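Local coordinates for protein probable enoyl-CoA hydratase/isomerase (Pseudomonas aeruginosa PAO1, PDB 5WYD) that probably acts as a crotonase-family enoyl-CoA hydratase/isomerase in the biosynthesis of a fatty-acid diffusible signal factor, at residues 181-184 with 185-188; 235-238 with 239-242. The protein carries 1 engineered substitution. One frame throughout, in Å; residues are numbered along the deposited sequence.

Contact 1. Residues 181-184 with 185-188; sequences DAET and ALRI
In Arg-187 a side chain that leaves with CG opposite the backbone N (chi1 -176°) and then bends at chi3 (-41°) turns its guanidinium back along the helix onto Thr-184, three residues earlier. There the flat group lies with one face over Thr-184 CA, and its NH2 comes to 3.6 Å from Thr-184 OG1, a loose polar approach made as the two side chains pass each other at a slant. Thr-184 OG1 is on the side of Asp-181, while Thr-184 CG2 lies near Ile-188 CG2. Any attraction between the guanidinium and the carboxylate of Asp-181 is doubtful, because the carboxylate oxygen on that side is uncertainly placed.

All this decorates the opening of the short helix that starts at Ala-182, in which Asp-181 holds the N-cap position. Its carbonyl oxygen accepts the first i to i+4 bond, from Ala-185 N to Asp-181 O at 3.1 Å and nearly straight (166°). Ala-182 O and Glu-183 O receive Leu-186 N and Arg-187 N in the same way. The next bond runs from Ile-188 N to Thr-184 O at 2.9 Å, and the side chain of Ile-188 closes over the same oxygen, its CG2 3.2 Å and its CG1 3.4 Å from Thr-184 O. Both branches reach it because CG1 sits between the backbone N and the carbonyl carbon. Away from the arginine, Ala-182 and Leu-186 pack on Val-194 of strand 193-195, outermost within this chain in the mixed sheet of the crotonase core, whereas Ile-188 rests on Val-165 and Trp-169 of helix 157-176.

Contact 2. Residues 235-238 with 239-242; sequences NTWL and PEER
The start of helix 238-249, where this subunit meets two others of the hexamer, has Trp-237 and Glu-240 running alongside one another. Glu-240 OE1 approaches the rim of the six-membered ring close to its plane, 3.1 Å from Trp-237 CE3 and 3.2 Å from Trp-237 CZ3, with carboxylate and indole planes 38° apart. An extended chain leaving opposite the backbone N (chi1 -177°) carries the carboxylate there. Arg-232 makes a cation-pi contact with the indole and a long, weak ion pair with the same OE1.

Two i to i+4 bonds begin the helix: Glu-241 N to Trp-237 O at 3.0 Å, and Arg-242 N to Leu-238 O at 3.2 Å. Pro-239 is well suited to a first turn because it has no N-H to give; its CD sits 3.5 Å from Leu-238 CB, a closeness that follows largely from the peptide link. The Arg-242 guanidinium folds back with one face over Leu-238 O; its ends form salt bridges with Glu-103 of the second subunit and Glu-243 of the third. Glu-241 lies beside Leu-238, OE1 3.8 Å from Leu-238 CD1, while its OE2 accepts a hydrogen bond from Thr-158 N of the second subunit.

Overall arrangement
From the N terminus, the chain first builds most of the mixed sheet and its helices, then reaches contact 1 in the short helix that precedes strand 193-195. It next runs through that strand and helices 200-211, 216-226 and 228-231 before entering contact 2 at the head of helix 238-249. Each contact is a turn within one continuous run of residues, so neither closes a long loop; they follow in series, without nesting or crossing. The centres of contact 1 and contact 2 are about 33 Å apart. Residues 181-188 join strand 193-195 to helix 157-176 within one subunit, whereas residues 235-242 bring the C-terminal helical part against two neighbouring subunits.

Contact 1. Residues 181-184 with 185-188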
ATOM      1  N   ASP A 181       6.432   3.382  34.236  1.00 29.79           N
ATOM      2  CA  ASP A 181       6.950   4.593  34.846  1.00 46.17           C
ATOM      3  C   ASP A 181       7.568   5.487  33.779  1.00 45.98           C
ATOM      4  O   ASP A 181       7.760   5.082  32.633  1.00 47.36           O
ATOM      5  CB  ASP A 181       7.993   4.244  35.907  1.00 56.48           C
ATOM      6  CG  ASP A 181       9.198   3.477  35.338  1.00 59.04           C
ATOM      7  OD1 ASP A 181       9.747   3.878  34.295  1.00 51.90           O
ATOM      8  OD2 ASP A 181       9.584   2.444  35.928  1.00 62.41           O
ATOM      9  N   ALA A 182       7.889   6.719  34.165  1.00 51.59           N
ATOM     10  CA  ALA A 182       8.499   7.646  33.215  1.00 28.75           C
ATOM     11  C   ALA A 182       9.821   7.124  32.671  1.00 47.78           C
ATOM     12  O   ALA A 182      10.132   7.316  31.493  1.00 52.07           O
ATOM     13  CB  ALA A 182       8.725   8.998  33.868  1.00 35.81           C
ATOM     14  N   GLU A 183      10.647   6.520  33.527  1.00 54.11           N
ATOM     15  CA  GLU A 183      11.940   6.014  33.071  1.00 48.19           C
ATOM     16  C   GLU A 183      11.788   4.895  32.058  1.00 46.14           C
ATOM     17  O   GLU A 183      12.477   4.892  31.029  1.00 46.99           O
ATOM     18  CB  GLU A 183      12.775   5.533  34.255  1.00 52.59           C
ATOM     19  CG  GLU A 183      13.278   6.649  35.143  1.00 55.00           C
ATOM     20  CD  GLU A 183      14.177   7.613  34.386  1.00 70.16           C
ATOM     21  OE1 GLU A 183      14.962   7.150  33.529  1.00 71.40           O
ATOM     22  OE2 GLU A 183      14.103   8.835  34.647  1.00 74.38           O
ATOM     23  N   THR A 184      10.890   3.940  32.326  1.00 43.75           N
ATOM     24  CA  THR A 184      10.706   2.835  31.395  1.00 34.96           C
ATOM     25  C   THR A 184      10.216   3.357  30.061  1.00 38.06           C
ATOM     26  O   THR A 184      10.713   2.947  29.006  1.00 49.69           O
ATOM     27  CB  THR A 184       9.740   1.808  31.970  1.00 36.67           C
ATOM     28  OG1 THR A 184      10.314   1.231  33.144  1.00 41.91           O
ATOM     29  CG2 THR A 184       9.483   0.706  30.958  1.00 32.60           C
ATOM     30  N   ALA A 185       9.289   4.314  30.090  1.00 41.13           N
ATOM     31  CA  ALA A 185       8.789   4.901  28.850  1.00 39.21           C
ATOM     32  C   ALA A 185       9.910   5.583  28.092  1.00 43.20           C
ATOM     33  O   ALA A 185       9.989   5.499  26.860  1.00 45.37           O
ATOM     34  CB  ALA A 185       7.671   5.906  29.140  1.00 40.04           C
ATOM     35  N   LEU A 186      10.779   6.277  28.809  1.00 42.62           N
ATOM     36  CA  LEU A 186      11.867   6.947  28.127  1.00 46.41           C
ATOM     37  C   LEU A 186      12.765   5.927  27.459  1.00 40.82           C
ATOM     38  O   LEU A 186      13.192   6.115  26.313  1.00 59.75           O
ATOM     39  CB  LEU A 186      12.650   7.788  29.120  1.00 44.78           C
ATOM     40  CG  LEU A 186      13.891   8.454  28.578  1.00 39.36           C
ATOM     41  CD1 LEU A 186      13.526   9.426  27.461  1.00 39.00           C
ATOM     42  CD2 LEU A 186      14.543   9.144  29.732  1.00 57.98           C
ATOM     43  N   ARG A 187      13.026   4.819  28.144  1.00 33.92           N
ATOM     44  CA  ARG A 187      13.883   3.795  27.563  1.00 36.21           C
ATOM     45  C   ARG A 187      13.242   3.182  26.327  1.00 29.62           C
ATOM     46  O   ARG A 187      13.903   3.006  25.299  1.00 34.28           O
ATOM     47  CB  ARG A 187      14.172   2.711  28.595  1.00 38.13           C
ATOM     48  CG  ARG A 187      15.143   1.599  28.146  1.00 37.54           C
ATOM     49  CD  ARG A 187      14.810   0.347  28.937  1.00 33.99           C
ATOM     50  NE  ARG A 187      14.520   0.711  30.320  1.00 24.39           N
ATOM     51  CZ  ARG A 187      13.985  -0.111  31.208  1.00 38.00           C
ATOM     52  NH1 ARG A 187      13.678  -1.352  30.852  1.00 42.75           N
ATOM     53  NH2 ARG A 187      13.745   0.309  32.444  1.00 40.08           N
ATOM     54  N   ILE A 188      11.943   2.897  26.388  1.00 33.88           N
ATOM     55  CA  ILE A 188      11.290   2.277  25.251  1.00 26.56           C
ATOM     56  C   ILE A 188      10.956   3.273  24.160  1.00 28.45           C
ATOM     57  O   ILE A 188      10.504   2.859  23.095  1.00 36.55           O
ATOM     58  CB  ILE A 188      10.028   1.528  25.696  1.00 21.42           C
ATOM     59  CG1 ILE A 188       8.952   2.500  26.170  1.00 34.25           C
ATOM     60  CG2 ILE A 188      10.395   0.639  26.855  1.00 35.99           C
ATOM     61  CD1 ILE A 188       7.624   1.828  26.568  1.00 14.18           C
TER

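Contact 2. Residues 235-238 with 239-242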
ATOM      1  N   ASN A 235       9.191   5.096   1.215  1.00 26.76           N
ATOM      2  CA  ASN A 235       9.839   5.288  -0.064  1.00 24.54           C
ATOM      3  C   ASN A 235       8.972   6.050  -1.048  1.00 32.85           C
ATOM      4  O   ASN A 235       9.498   6.793  -1.884  1.00 31.12           O
ATOM      5  CB  ASN A 235      10.276   3.948  -0.589  1.00 39.08           C
ATOM      6  CG  ASN A 235      11.400   3.409   0.219  1.00 42.53           C
ATOM      7  OD1 ASN A 235      11.661   3.914   1.298  1.00 40.06           O
ATOM      8  ND2 ASN A 235      12.139   2.460  -0.329  1.00 42.23           N
ATOM      9  N   THR A 236       7.656   5.902  -0.952  1.00 23.72           N
ATOM     10  CA  THR A 236       6.749   6.578  -1.872  1.00 25.06           C
ATOM     11  C   THR A 236       6.766   8.091  -1.716  1.00 24.52           C
ATOM     12  O   THR A 236       6.343   8.808  -2.626  1.00 29.52           O
ATOM     13  CB  THR A 236       5.355   6.086  -1.633  1.00 28.05           C
ATOM     14  OG1 THR A 236       4.840   6.805  -0.520  1.00 32.80           O
ATOM     15  CG2 THR A 236       5.434   4.636  -1.230  1.00 29.96           C
ATOM     16  N   TRP A 237       7.014   8.581  -0.506  1.00 27.53           N
ATOM     17  CA  TRP A 237       6.996  10.019  -0.249  1.00 26.93           C
ATOM     18  C   TRP A 237       8.208  10.787  -0.758  1.00 32.96           C
ATOM     19  O   TRP A 237       8.156  12.017  -0.735  1.00 35.53           O
ATOM     20  CB  TRP A 237       6.859  10.276   1.249  1.00 36.49           C
ATOM     21  CG  TRP A 237       5.634   9.682   1.799  1.00 33.75           C
ATOM     22  CD1 TRP A 237       5.524   8.500   2.453  1.00 25.26           C
ATOM     23  CD2 TRP A 237       4.325  10.247   1.749  1.00 28.67           C
ATOM     24  NE1 TRP A 237       4.212   8.278   2.801  1.00 21.54           N
ATOM     25  CE2 TRP A 237       3.458   9.342   2.385  1.00 28.25           C
ATOM     26  CE3 TRP A 237       3.799  11.421   1.210  1.00 26.00           C
ATOM     27  CZ2 TRP A 237       2.101   9.575   2.505  1.00 29.09           C
ATOM     28  CZ3 TRP A 237       2.437  11.653   1.333  1.00 23.92           C
ATOM     29  CH2 TRP A 237       1.610  10.731   1.976  1.00 31.05           C
ATOM     30  N   LEU A 238       9.299  10.138  -1.167  1.00 38.23           N
ATOM     31  CA  LEU A 238      10.491  10.906  -1.527  1.00 27.39           C
ATOM     32  C   LEU A 238      10.306  11.889  -2.677  1.00 29.29           C
ATOM     33  O   LEU A 238      10.756  13.039  -2.531  1.00 31.41           O
ATOM     34  CB  LEU A 238      11.671   9.965  -1.826  1.00 24.94           C
ATOM     35  CG  LEU A 238      12.362   9.182  -0.700  1.00 40.78           C
ATOM     36  CD1 LEU A 238      12.984  10.174   0.325  1.00 37.51           C
ATOM     37  CD2 LEU A 238      11.515   8.147  -0.018  1.00 37.88           C
ATOM     38  N   PRO A 239       9.658  11.551  -3.799  1.00 26.70           N
ATOM     39  CA  PRO A 239       9.501  12.556  -4.863  1.00 26.96           C
ATOM     40  C   PRO A 239       8.755  13.781  -4.382  1.00 33.24           C
ATOM     41  O   PRO A 239       9.097  14.915  -4.759  1.00 35.69           O
ATOM     42  CB  PRO A 239       8.748  11.788  -5.962  1.00 28.49           C
ATOM     43  CG  PRO A 239       8.216  10.568  -5.334  1.00 23.27           C
ATOM     44  CD  PRO A 239       9.166  10.233  -4.237  1.00 35.06           C
ATOM     45  N   GLU A 240       7.737  13.571  -3.546  1.00 29.84           N
ATOM     46  CA  GLU A 240       7.014  14.690  -2.976  1.00 22.08           C
ATOM     47  C   GLU A 240       7.920  15.537  -2.086  1.00 29.35           C
ATOM     48  O   GLU A 240       7.830  16.769  -2.094  1.00 24.41           O
ATOM     49  CB  GLU A 240       5.827  14.166  -2.184  1.00 31.55           C
ATOM     50  CG  GLU A 240       4.955  15.272  -1.601  1.00 43.47           C
ATOM     51  CD  GLU A 240       3.648  14.744  -1.018  1.00 61.80           C
ATOM     52  OE1 GLU A 240       3.418  13.511  -1.079  1.00 78.50           O
ATOM     53  OE2 GLU A 240       2.852  15.566  -0.506  1.00 57.10           O
ATOM     54  N   GLU A 241       8.825  14.905  -1.334  1.00 25.69           N
ATOM     55  CA  GLU A 241       9.690  15.698  -0.477  1.00 26.30           C
ATOM     56  C   GLU A 241      10.444  16.700  -1.333  1.00 27.87           C
ATOM     57  O   GLU A 241      10.419  17.900  -1.060  1.00 27.58           O
ATOM     58  CB  GLU A 241      10.668  14.804   0.291  1.00 30.30           C
ATOM     59  CG  GLU A 241      11.527  15.515   1.381  1.00 33.36           C
ATOM     60  CD  GLU A 241      12.628  14.623   1.953  1.00 35.99           C
ATOM     61  OE1 GLU A 241      13.242  13.915   1.150  1.00 21.18           O
ATOM     62  OE2 GLU A 241      12.831  14.566   3.192  1.00 33.51           O
ATOM     63  N   ARG A 242      10.974  16.247  -2.462  1.00 35.16           N
ATOM     64  CA  ARG A 242      11.688  17.174  -3.328  1.00 37.91           C
ATOM     65  C   ARG A 242      10.753  18.259  -3.846  1.00 38.57           C
ATOM     66  O   ARG A 242      11.132  19.430  -3.919  1.00 29.06           O
ATOM     67  CB  ARG A 242      12.345  16.425  -4.477  1.00 39.89           C
ATOM     68  CG  ARG A 242      13.130  15.223  -4.033  1.00 28.37           C
ATOM     69  CD  ARG A 242      13.867  14.604  -5.202  1.00 33.27           C
ATOM     70  NE  ARG A 242      14.322  13.262  -4.876  1.00 38.26           N
ATOM     71  CZ  ARG A 242      13.669  12.164  -5.212  1.00 28.20           C
ATOM     72  NH1 ARG A 242      12.553  12.261  -5.902  1.00 19.00           N
ATOM     73  NH2 ARG A 242      14.138  10.979  -4.863  1.00 23.32           N
TER